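Local atomic coordinates of L-lysine 6-monooxygenase involved in desferrioxamine biosynthesis (Erwinia amylovora CFBP1430, PDB entry 5O8P), a protein that probably uses FAD and NADPH to N-hydroxylate cadaverine, as the monooxygenase of desferrioxamine siderophore biosynthesis in the fire blight pathogen. Residues Leu189-Ser200 / Thr333-Gly341; Ala205-Asp216 / Leu278-Lys289. All blocks are in the same frame, centred on the assembly; numbering follows the deposited sequence.

Interaction 1 of 2, residues Leu189-Ser200 / Thr333-Gly341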
loop_
_atom_site.group_PDB
_atom_site.type_symbol
_atom_site.label_atom_id
_atom_site.label_comp_id
_atom_site.label_asym_id
_atom_site.label_seq_id
_atom_site.Cartn_x
_atom_site.Cartn_y
_atom_site.Cartn_z
ATOM N N LEU B 189 -10.538 8.464 32.902
ATOM C CA LEU B 189 -9.817 7.201 32.782
ATOM C C LEU B 189 -8.303 7.406 32.816
ATOM O O LEU B 189 -7.602 6.686 33.519
ATOM C CB LEU B 189 -10.211 6.467 31.489
ATOM C CG LEU B 189 -11.570 5.766 31.517
ATOM C CD1 LEU B 189 -12.066 5.465 30.105
ATOM C CD2 LEU B 189 -11.502 4.497 32.367
ATOM N N GLN B 190 -7.813 8.393 32.069
ATOM C CA GLN B 190 -6.366 8.632 31.941
ATOM C C GLN B 190 -5.679 9.090 33.239
ATOM O O GLN B 190 -4.462 8.947 33.375
ATOM C CB GLN B 190 -6.072 9.596 30.769
ATOM C CG GLN B 190 -6.394 8.972 29.404
ATOM C CD GLN B 190 -6.005 9.836 28.219
ATOM O OE1 GLN B 190 -6.420 10.983 28.123
ATOM N NE2 GLN B 190 -5.204 9.286 27.309
ATOM N N LYS B 191 -6.453 9.609 34.194
ATOM C CA LYS B 191 -5.939 9.897 35.547
ATOM C C LYS B 191 -5.677 8.647 36.397
ATOM O O LYS B 191 -4.976 8.734 37.408
ATOM C CB LYS B 191 -6.894 10.818 36.313
ATOM C CG LYS B 191 -6.901 12.251 35.812
ATOM C CD LYS B 191 -7.929 13.096 36.552
ATOM C CE LYS B 191 -8.105 14.445 35.871
ATOM N NZ LYS B 191 -9.427 15.070 36.153
ATOM N N LYS B 192 -6.252 7.507 36.016
ATOM C CA LYS B 192 -6.113 6.281 36.800
ATOM C C LYS B 192 -4.759 5.603 36.588
ATOM O O LYS B 192 -4.038 5.902 35.632
ATOM C CB LYS B 192 -7.255 5.309 36.498
ATOM C CG LYS B 192 -8.639 5.909 36.704
ATOM C CD LYS B 192 -9.722 4.853 36.627
ATOM C CE LYS B 192 -11.125 5.441 36.692
ATOM N NZ LYS B 192 -11.512 5.981 38.029
ATOM N N ARG B 193 -4.413 4.721 37.526
ATOM C CA ARG B 193 -3.150 3.981 37.489
ATOM C C ARG B 193 -3.170 2.855 36.466
ATOM O O ARG B 193 -2.127 2.512 35.924
ATOM C CB ARG B 193 -2.806 3.384 38.859
ATOM C CG ARG B 193 -2.102 4.333 39.811
ATOM C CD ARG B 193 -1.651 3.589 41.067
ATOM N NE ARG B 193 -1.399 4.489 42.196
ATOM C CZ ARG B 193 -2.337 5.105 42.924
ATOM N NH1 ARG B 193 -3.641 4.951 42.665
ATOM N NH2 ARG B 193 -1.966 5.899 43.926
ATOM N N SER B 194 -4.344 2.258 36.247
ATOM C CA SER B 194 -4.509 1.141 35.314
ATOM C C SER B 194 -5.856 1.226 34.604
ATOM O O SER B 194 -6.854 1.613 35.210
ATOM C CB SER B 194 -4.388 -0.199 36.047
ATOM O OG SER B 194 -5.293 -0.271 37.134
ATOM N N ILE B 195 -5.863 0.881 33.317
ATOM C CA ILE B 195 -7.081 0.837 32.504
ATOM C C ILE B 195 -7.123 -0.521 31.830
ATOM O O ILE B 195 -6.085 -1.024 31.410
ATOM C CB ILE B 195 -7.080 1.923 31.402
ATOM C CG1 ILE B 195 -6.886 3.318 32.012
ATOM C CG2 ILE B 195 -8.356 1.852 30.559
ATOM C CD1 ILE B 195 -6.619 4.399 30.985
ATOM N N THR B 196 -8.311 -1.103 31.715
ATOM C CA THR B 196 -8.477 -2.384 31.036
ATOM C C THR B 196 -9.619 -2.316 30.038
ATOM O O THR B 196 -10.766 -2.128 30.406
ATOM C CB THR B 196 -8.740 -3.520 32.039
ATOM O OG1 THR B 196 -7.605 -3.659 32.902
ATOM C CG2 THR B 196 -9.005 -4.855 31.318
ATOM N N VAL B 197 -9.297 -2.480 28.763
ATOM C CA VAL B 197 -10.318 -2.611 27.742
ATOM C C VAL B 197 -10.752 -4.074 27.663
ATOM O O VAL B 197 -9.939 -4.960 27.455
ATOM C CB VAL B 197 -9.819 -2.120 26.378
ATOM C CG1 VAL B 197 -10.915 -2.255 25.338
ATOM C CG2 VAL B 197 -9.360 -0.671 26.484
ATOM N N LEU B 198 -12.044 -4.307 27.825
ATOM C CA LEU B 198 -12.610 -5.635 27.826
ATOM C C LEU B 198 -13.511 -5.757 26.586
ATOM O O LEU B 198 -14.439 -4.980 26.422
ATOM C CB LEU B 198 -13.365 -5.825 29.133
ATOM C CG LEU B 198 -13.496 -7.263 29.620
ATOM C CD1 LEU B 198 -13.517 -7.295 31.136
ATOM C CD2 LEU B 198 -14.745 -7.920 29.044
ATOM N N GLY B 199 -13.204 -6.703 25.692
ATOM C CA GLY B 199 -13.919 -6.869 24.411
ATOM C C GLY B 199 -13.002 -6.952 23.199
ATOM O O GLY B 199 -11.874 -6.482 23.245
ATOM N N SER B 200 -13.505 -7.535 22.111
ATOM C CA SER B 200 -12.688 -7.931 20.948
ATOM C C SER B 200 -12.815 -7.023 19.689
ATOM O O SER B 200 -11.995 -7.110 18.793
ATOM C CB SER B 200 -13.082 -9.358 20.537
ATOM O OG SER B 200 -14.306 -9.386 19.796
ATOM N N THR B 333 -7.759 -3.984 38.009
ATOM C CA THR B 333 -7.734 -2.736 37.244
ATOM C C THR B 333 -8.559 -1.647 37.951
ATOM O O THR B 333 -9.553 -1.951 38.624
ATOM C CB THR B 333 -8.223 -2.965 35.791
ATOM O OG1 THR B 333 -7.882 -1.837 34.966
ATOM C CG2 THR B 333 -9.728 -3.228 35.728
ATOM N N GLU B 334 -8.138 -0.390 37.813
ATOM C CA GLU B 334 -8.887 0.729 38.374
ATOM C C GLU B 334 -9.954 1.120 37.382
ATOM O O GLU B 334 -11.146 1.054 37.689
ATOM C CB GLU B 334 -7.978 1.918 38.686
ATOM C CG GLU B 334 -6.953 1.619 39.767
ATOM C CD GLU B 334 -6.229 2.857 40.286
ATOM O OE1 GLU B 334 -6.368 3.948 39.680
ATOM O OE2 GLU B 334 -5.496 2.729 41.299
ATOM N N GLY B 335 -9.510 1.509 36.189
ATOM C CA GLY B 335 -10.398 1.869 35.077
ATOM C C GLY B 335 -10.776 0.634 34.297
ATOM O O GLY B 335 -9.970 -0.279 34.142
ATOM N N LEU B 336 -12.004 0.608 33.805
ATOM C CA LEU B 336 -12.520 -0.519 33.049
ATOM C C LEU B 336 -13.373 0.017 31.911
ATOM O O LEU B 336 -14.378 0.659 32.145
ATOM C CB LEU B 336 -13.340 -1.414 33.965
ATOM C CG LEU B 336 -14.022 -2.633 33.356
ATOM C CD1 LEU B 336 -12.994 -3.522 32.693
ATOM C CD2 LEU B 336 -14.770 -3.412 34.427
ATOM N N VAL B 337 -12.942 -0.211 30.675
ATOM C CA VAL B 337 -13.726 0.147 29.504
ATOM C C VAL B 337 -14.384 -1.122 28.998
ATOM O O VAL B 337 -13.705 -2.044 28.575
ATOM C CB VAL B 337 -12.858 0.770 28.406
ATOM C CG1 VAL B 337 -13.669 0.977 27.139
ATOM C CG2 VAL B 337 -12.275 2.085 28.878
ATOM N N MET B 338 -15.706 -1.158 29.053
ATOM C CA MET B 338 -16.483 -2.301 28.601
ATOM C C MET B 338 -16.886 -2.101 27.124
ATOM O O MET B 338 -17.932 -1.532 26.812
ATOM C CB MET B 338 -17.697 -2.452 29.515
ATOM C CG MET B 338 -18.286 -3.839 29.533
ATOM S SD MET B 338 -17.356 -4.955 30.592
ATOM C CE MET B 338 -17.825 -4.350 32.213
ATOM N N ALA B 339 -16.026 -2.555 26.214
ATOM C CA ALA B 339 -16.265 -2.463 24.763
ATOM C C ALA B 339 -16.908 -3.748 24.262
ATOM O O ALA B 339 -16.401 -4.417 23.364
ATOM C CB ALA B 339 -14.955 -2.185 24.033
ATOM N N THR B 340 -18.050 -4.067 24.844
ATOM C CA THR B 340 -18.728 -5.325 24.606
ATOM C C THR B 340 -19.868 -5.189 23.580
ATOM O O THR B 340 -20.687 -6.108 23.418
ATOM C CB THR B 340 -19.251 -5.865 25.943
ATOM O OG1 THR B 340 -19.945 -4.820 26.644
ATOM C CG2 THR B 340 -18.075 -6.350 26.794
ATOM N N GLY B 341 -19.921 -4.046 22.893
ATOM C CA GLY B 341 -20.856 -3.853 21.798
ATOM C C GLY B 341 -22.304 -3.677 22.221
ATOM O O GLY B 341 -22.583 -3.242 23.337
#
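Strand 194-198 and strand 335-338 run side by side and parallel, their axes 4.6 Å apart and inclined by 16°, with Ile195 beside Gly335 and Leu198 beside Met338. Gly335 N donates to Ser194 O, Thr196 N to Gly335 O, Val337 N to Thr196 O, Leu198 N to Val337 O, and Ala339 N to Leu198 O. Gly335 O accepts a second hydrogen bond, from Thr333 OG1, which lies in its carbonyl plane at 2.7 Å, whereas Thr196 N stands well above that plane. Thr333 OG1 is in turn the acceptor for Thr196 OG1 at 2.8 Å, so two consecutive hydrogen bonds join the hydroxyls of Thr196 and Thr333 to the backbone. The strands belong to a five-stranded parallel sheet of Rossmann type, where 194-198 lies between 335-338 and 221-225 and leads into Gly199 of a probable GxGxxA dinucleotide-binding turn; Ser200, next in sequence, is an NADP(+)-binding residue. On the sheet face toward helix 202-213, Val337 is met by Ile195 and Val197, and the Leu189 side chain, from the preceding helix, crosses that of Val337 at about a right angle, with Leu189 CD1 3.6 Å from Val337 CG2. The other face carries Leu198, whose CD1 lies 4.1 Å from Leu336 CD1 and whose CD2 lies near Met338 SD. At the start of the pairing, Ser194 OG is turned between its backbone N and carbonyl carbon (chi1 55°) and accepts from Glu334 N at 2.9 Å. The Glu334 carboxylate binds segment 189-200 twice: OE1 receives Arg193 N at 3.0 Å from above the carboxylate plane, and OE2 offers its syn lone pair to Arg193 NH1 in a 3.2 Å salt bridge, with the guanidinium plane turned 77° from the carboxylate.

Interaction 2 of 2, residues Ala205-Asp216 / Leu278-Lys289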
loop_
_atom_site.group_PDB
_atom_site.type_symbol
_atom_site.label_atom_id
_atom_site.label_comp_id
_atom_site.label_asym_id
_atom_site.label_seq_id
_atom_site.Cartn_x
_atom_site.Cartn_y
_atom_site.Cartn_z
ATOM N N ALA B 205 -10.575 -1.934 19.930
ATOM C CA ALA B 205 -9.278 -1.681 19.322
ATOM C C ALA B 205 -9.008 -0.194 19.161
ATOM O O ALA B 205 -7.905 0.262 19.453
ATOM C CB ALA B 205 -9.161 -2.391 17.988
ATOM N N GLU B 206 -10.004 0.557 18.698
ATOM C CA GLU B 206 -9.850 2.007 18.521
ATOM C C GLU B 206 -9.539 2.702 19.829
ATOM O O GLU B 206 -8.690 3.591 19.862
ATOM C CB GLU B 206 -11.107 2.618 17.932
ATOM C CG GLU B 206 -11.240 2.343 16.457
ATOM C CD GLU B 206 -12.568 2.769 15.872
ATOM O OE1 GLU B 206 -13.466 3.203 16.628
ATOM O OE2 GLU B 206 -12.714 2.668 14.628
ATOM N N ILE B 207 -10.230 2.278 20.887
ATOM C CA ILE B 207 -9.998 2.775 22.230
ATOM C C ILE B 207 -8.613 2.380 22.697
ATOM O O ILE B 207 -7.877 3.233 23.166
ATOM C CB ILE B 207 -11.073 2.265 23.227
ATOM C CG1 ILE B 207 -12.378 2.997 22.972
ATOM C CG2 ILE B 207 -10.643 2.446 24.681
ATOM C CD1 ILE B 207 -13.569 2.438 23.716
ATOM N N TYR B 208 -8.263 1.099 22.567
ATOM C CA TYR B 208 -6.939 0.627 22.980
ATOM C C TYR B 208 -5.819 1.418 22.310
ATOM O O TYR B 208 -4.872 1.835 22.962
ATOM C CB TYR B 208 -6.753 -0.869 22.721
ATOM C CG TYR B 208 -5.542 -1.410 23.434
ATOM C CD1 TYR B 208 -4.294 -1.415 22.817
ATOM C CD2 TYR B 208 -5.639 -1.884 24.740
ATOM C CE1 TYR B 208 -3.178 -1.908 23.465
ATOM C CE2 TYR B 208 -4.527 -2.366 25.414
ATOM C CZ TYR B 208 -3.296 -2.385 24.777
ATOM O OH TYR B 208 -2.198 -2.876 25.456
ATOM N N TYR B 209 -5.947 1.637 21.013
ATOM C CA TYR B 209 -4.996 2.456 20.283
ATOM C C TYR B 209 -4.953 3.898 20.800
ATOM O O TYR B 209 -3.879 4.489 20.923
ATOM C CB TYR B 209 -5.319 2.432 18.780
ATOM C CG TYR B 209 -4.253 3.089 17.950
ATOM C CD1 TYR B 209 -3.099 2.401 17.590
ATOM C CD2 TYR B 209 -4.380 4.409 17.555
ATOM C CE1 TYR B 209 -2.112 3.010 16.842
ATOM C CE2 TYR B 209 -3.398 5.022 16.804
ATOM C CZ TYR B 209 -2.267 4.315 16.459
ATOM O OH TYR B 209 -1.308 4.922 15.711
ATOM N N ASP B 210 -6.125 4.458 21.089
ATOM C CA ASP B 210 -6.238 5.843 21.560
ATOM C C ASP B 210 -5.489 6.018 22.876
ATOM O O ASP B 210 -4.717 6.960 23.025
ATOM C CB ASP B 210 -7.714 6.226 21.741
ATOM C CG ASP B 210 -7.944 7.726 21.759
ATOM O OD1 ASP B 210 -7.618 8.381 20.750
ATOM O OD2 ASP B 210 -8.507 8.232 22.757
ATOM N N LEU B 211 -5.715 5.089 23.806
ATOM C CA LEU B 211 -5.072 5.109 25.118
ATOM C C LEU B 211 -3.582 4.794 25.037
ATOM O O LEU B 211 -2.790 5.414 25.744
ATOM C CB LEU B 211 -5.769 4.138 26.094
ATOM C CG LEU B 211 -7.221 4.491 26.446
ATOM C CD1 LEU B 211 -7.894 3.356 27.208
ATOM C CD2 LEU B 211 -7.281 5.776 27.243
ATOM N N LEU B 212 -3.207 3.838 24.182
ATOM C CA LEU B 212 -1.798 3.457 23.982
ATOM C C LEU B 212 -0.951 4.637 23.506
ATOM O O LEU B 212 0.208 4.764 23.887
ATOM C CB LEU B 212 -1.677 2.299 22.986
ATOM C CG LEU B 212 -0.272 1.732 22.719
ATOM C CD1 LEU B 212 0.401 1.277 24.006
ATOM C CD2 LEU B 212 -0.344 0.576 21.733
ATOM N N THR B 213 -1.545 5.492 22.684
ATOM C CA THR B 213 -0.914 6.726 22.233
ATOM C C THR B 213 -0.376 7.574 23.384
ATOM O O THR B 213 0.710 8.117 23.279
ATOM C CB THR B 213 -1.911 7.541 21.380
ATOM O OG1 THR B 213 -2.224 6.797 20.190
ATOM C CG2 THR B 213 -1.361 8.906 21.004
ATOM N N ASP B 214 -1.113 7.659 24.488
ATOM C CA ASP B 214 -0.713 8.484 25.631
ATOM C C ASP B 214 -0.198 7.679 26.835
ATOM O O ASP B 214 -0.167 8.198 27.957
ATOM C CB ASP B 214 -1.889 9.372 26.062
ATOM C CG ASP B 214 -2.437 10.225 24.929
ATOM O OD1 ASP B 214 -1.665 10.651 24.038
ATOM O OD2 ASP B 214 -3.656 10.482 24.947
ATOM N N ILE B 215 0.239 6.441 26.625
ATOM C CA ILE B 215 0.705 5.620 27.747
ATOM C C ILE B 215 1.978 6.207 28.358
ATOM O O ILE B 215 2.135 6.175 29.552
ATOM C CB ILE B 215 0.870 4.129 27.353
ATOM C CG1 ILE B 215 0.948 3.247 28.594
ATOM C CG2 ILE B 215 2.082 3.890 26.461
ATOM C CD1 ILE B 215 0.935 1.762 28.268
ATOM N N ASP B 216 2.863 6.748 27.518
ATOM C CA ASP B 216 4.030 7.559 27.917
ATOM C C ASP B 216 3.724 8.791 28.753
ATOM O O ASP B 216 4.501 9.195 29.601
ATOM C CB ASP B 216 4.629 8.205 26.648
ATOM C CG ASP B 216 5.601 7.339 25.931
ATOM O OD1 ASP B 216 5.975 6.251 26.425
ATOM O OD2 ASP B 216 6.044 7.778 24.852
ATOM N N LEU B 278 -5.517 -1.373 11.664
ATOM C CA LEU B 278 -5.499 -0.958 13.055
ATOM C C LEU B 278 -4.803 -1.993 13.924
ATOM O O LEU B 278 -3.978 -1.621 14.748
ATOM C CB LEU B 278 -6.917 -0.704 13.574
ATOM C CG LEU B 278 -7.099 -0.200 15.010
ATOM C CD1 LEU B 278 -6.341 1.106 15.221
ATOM C CD2 LEU B 278 -8.580 -0.029 15.327
ATOM N N ILE B 279 -5.111 -3.278 13.749
ATOM C CA ILE B 279 -4.373 -4.314 14.469
ATOM C C ILE B 279 -2.872 -4.104 14.268
ATOM O O ILE B 279 -2.114 -4.073 15.228
ATOM C CB ILE B 279 -4.710 -5.741 14.004
ATOM C CG1 ILE B 279 -6.109 -6.129 14.436
ATOM C CG2 ILE B 279 -3.725 -6.753 14.601
ATOM C CD1 ILE B 279 -6.707 -7.264 13.639
ATOM N N ASN B 280 -2.456 -3.970 13.017
ATOM C CA ASN B 280 -1.056 -3.750 12.707
ATOM C C ASN B 280 -0.513 -2.438 13.248
ATOM O O ASN B 280 0.653 -2.374 13.622
ATOM C CB ASN B 280 -0.835 -3.790 11.202
ATOM C CG ASN B 280 -1.000 -5.182 10.622
ATOM O OD1 ASN B 280 -1.053 -6.192 11.339
ATOM N ND2 ASN B 280 -1.067 -5.240 9.302
ATOM N N ALA B 281 -1.334 -1.388 13.267
ATOM C CA ALA B 281 -0.912 -0.109 13.859
ATOM C C ALA B 281 -0.687 -0.211 15.365
ATOM O O ALA B 281 0.210 0.448 15.901
ATOM C CB ALA B 281 -1.914 0.975 13.553
ATOM N N ILE B 282 -1.502 -1.034 16.026
ATOM C CA ILE B 282 -1.346 -1.326 17.447
ATOM C C ILE B 282 -0.047 -2.093 17.704
ATOM O O ILE B 282 0.678 -1.752 18.625
ATOM C CB ILE B 282 -2.549 -2.123 18.004
ATOM C CG1 ILE B 282 -3.794 -1.255 18.017
ATOM C CG2 ILE B 282 -2.282 -2.641 19.416
ATOM C CD1 ILE B 282 -5.072 -2.029 18.243
ATOM N N TYR B 283 0.246 -3.125 16.913
ATOM C CA TYR B 283 1.524 -3.850 17.064
ATOM C C TYR B 283 2.691 -2.905 16.837
ATOM O O TYR B 283 3.617 -2.881 17.632
ATOM C CB TYR B 283 1.653 -5.060 16.127
ATOM C CG TYR B 283 2.856 -5.887 16.454
ATOM C CD1 TYR B 283 2.784 -6.889 17.412
ATOM C CD2 TYR B 283 4.089 -5.646 15.841
ATOM C CE1 TYR B 283 3.909 -7.648 17.750
ATOM C CE2 TYR B 283 5.222 -6.401 16.169
ATOM C CZ TYR B 283 5.128 -7.405 17.130
ATOM O OH TYR B 283 6.219 -8.179 17.504
ATOM N N ASP B 284 2.626 -2.119 15.767
ATOM C CA ASP B 284 3.689 -1.170 15.456
ATOM C C ASP B 284 3.875 -0.124 16.553
ATOM O O ASP B 284 4.993 0.297 16.806
ATOM C CB ASP B 284 3.465 -0.502 14.076
ATOM C CG ASP B 284 3.814 -1.428 12.889
ATOM O OD1 ASP B 284 4.088 -2.639 13.098
ATOM O OD2 ASP B 284 3.823 -0.933 11.735
ATOM N N LEU B 285 2.793 0.278 17.214
ATOM C CA LEU B 285 2.893 1.266 18.291
ATOM C C LEU B 285 3.428 0.649 19.579
ATOM O O LEU B 285 4.228 1.284 20.247
ATOM C CB LEU B 285 1.561 1.970 18.539
ATOM C CG LEU B 285 1.632 3.193 19.466
ATOM C CD1 LEU B 285 2.613 4.253 18.980
ATOM C CD2 LEU B 285 0.241 3.793 19.614
ATOM N N LEU B 286 3.003 -0.568 19.926
ATOM C CA LEU B 286 3.643 -1.330 21.015
ATOM C C LEU B 286 5.153 -1.459 20.778
ATOM O O LEU B 286 5.953 -1.167 21.662
ATOM C CB LEU B 286 3.037 -2.724 21.161
ATOM C CG LEU B 286 1.588 -2.781 21.644
ATOM C CD1 LEU B 286 1.005 -4.164 21.439
ATOM C CD2 LEU B 286 1.468 -2.382 23.106
ATOM N N TYR B 287 5.529 -1.864 19.571
ATOM C CA TYR B 287 6.934 -1.911 19.174
ATOM C C TYR B 287 7.635 -0.568 19.450
ATOM O O TYR B 287 8.635 -0.539 20.154
ATOM C CB TYR B 287 7.075 -2.335 17.685
ATOM C CG TYR B 287 8.491 -2.608 17.245
ATOM C CD1 TYR B 287 9.341 -1.557 16.906
ATOM C CD2 TYR B 287 8.993 -3.905 17.188
ATOM C CE1 TYR B 287 10.653 -1.779 16.530
ATOM C CE2 TYR B 287 10.309 -4.145 16.811
ATOM C CZ TYR B 287 11.138 -3.074 16.479
ATOM O OH TYR B 287 12.444 -3.265 16.089
ATOM N N VAL B 288 7.109 0.534 18.921
ATOM C CA VAL B 288 7.768 1.853 19.077
ATOM C C VAL B 288 7.852 2.328 20.528
ATOM O O VAL B 288 8.879 2.878 20.946
ATOM C CB VAL B 288 7.081 2.946 18.223
ATOM C CG1 VAL B 288 7.558 4.353 18.602
ATOM C CG2 VAL B 288 7.356 2.702 16.754
ATOM N N LYS B 289 6.774 2.139 21.282
ATOM C CA LYS B 289 6.765 2.532 22.682
ATOM C C LYS B 289 7.780 1.706 23.453
ATOM O O LYS B 289 8.480 2.241 24.298
ATOM C CB LYS B 289 5.392 2.359 23.318
ATOM C CG LYS B 289 4.289 3.227 22.751
ATOM C CD LYS B 289 4.327 4.620 23.302
ATOM C CE LYS B 289 3.445 5.583 22.532
ATOM N NZ LYS B 289 3.633 6.957 23.057
#
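Apolar packing makes up most of the contact between Ala205-Asp216 and Leu278-Lys289, centred on Tyr209, a knob in the hole formed by Leu278, Ala281, Ile282 and Leu285. The Tyr209 side chain, with CG anti to the backbone N (chi1 -171°), slides past Ile282 in the opposite direction, bringing Ile282 CG1 to the ring edge 3.7 Å from Tyr209 CD1. Ala281 O also lies at that edge, in the ring plane, while Leu285 crosses the tyrosine at about a right angle. Toward the N-terminal ends, Leu278 CD2 rests 3.6 Å from Ala205 CB and also touches Glu206 CG; the carboxylate of Glu206 is engaged elsewhere, by NADP(+)-binding Arg100. Further along, Leu212 and Leu285 meet tip to tip, CG to CD2 at 3.8 Å, and Leu212 CD2 lies 3.7 Å from Leu286 CD2, the two side chains crossing.

Polar interactions gather at the C-terminal end. Lys289, its chain bent at chi2 (-80°), lays CE against Leu212 O and donates a hydrogen bond from NZ to Thr213 O at 3.2 Å, from above the carbonyl plane. The same NZ forms a salt bridge, its hydrogen bond weak, to OD2 of the poorly ordered Asp216 at 3.1 Å, and a further one to Glu53 of the second subunit. Within helix 202-213, Thr213 OG1 returns to Tyr209 O, which Thr213 N approaches from the opposite carbonyl face.

The helices run nearly parallel, crossing at 24° with axes 10.2 Å apart: helix-helix packing with a knobs-into-holes element, setting helix 276-290 beside helix 202-213 so that both cover one face of the parallel sheet of the Rossmann-type NADP(H) domain.

Overall arrangement
Interaction 1 is made within the parallel sheet, interaction 2 between two neighbouring helices that cover one of its faces, their centres 14 Å apart. Strand 194-198 passes through the glycine turn into helix 202-213, which lies on the strands of interaction 1; helix 276-290 lies beside it, over strands 221-225 and 297-300. Ile207 and Leu211 face the sheet: Val337 CG1 reaches Ile207 CD1 at 3.7 Å, and Ile195 CG2 reaches Leu211 CD1 at the same distance. Gln190 NE2 probably bonds Asp214 OD2 at 3.1 Å. Ser200 in interaction 1 binds NADP(+), though none is bound here. The side chains of Glu206 and Ala339 lie about 6 Å and 10 Å from the FAD.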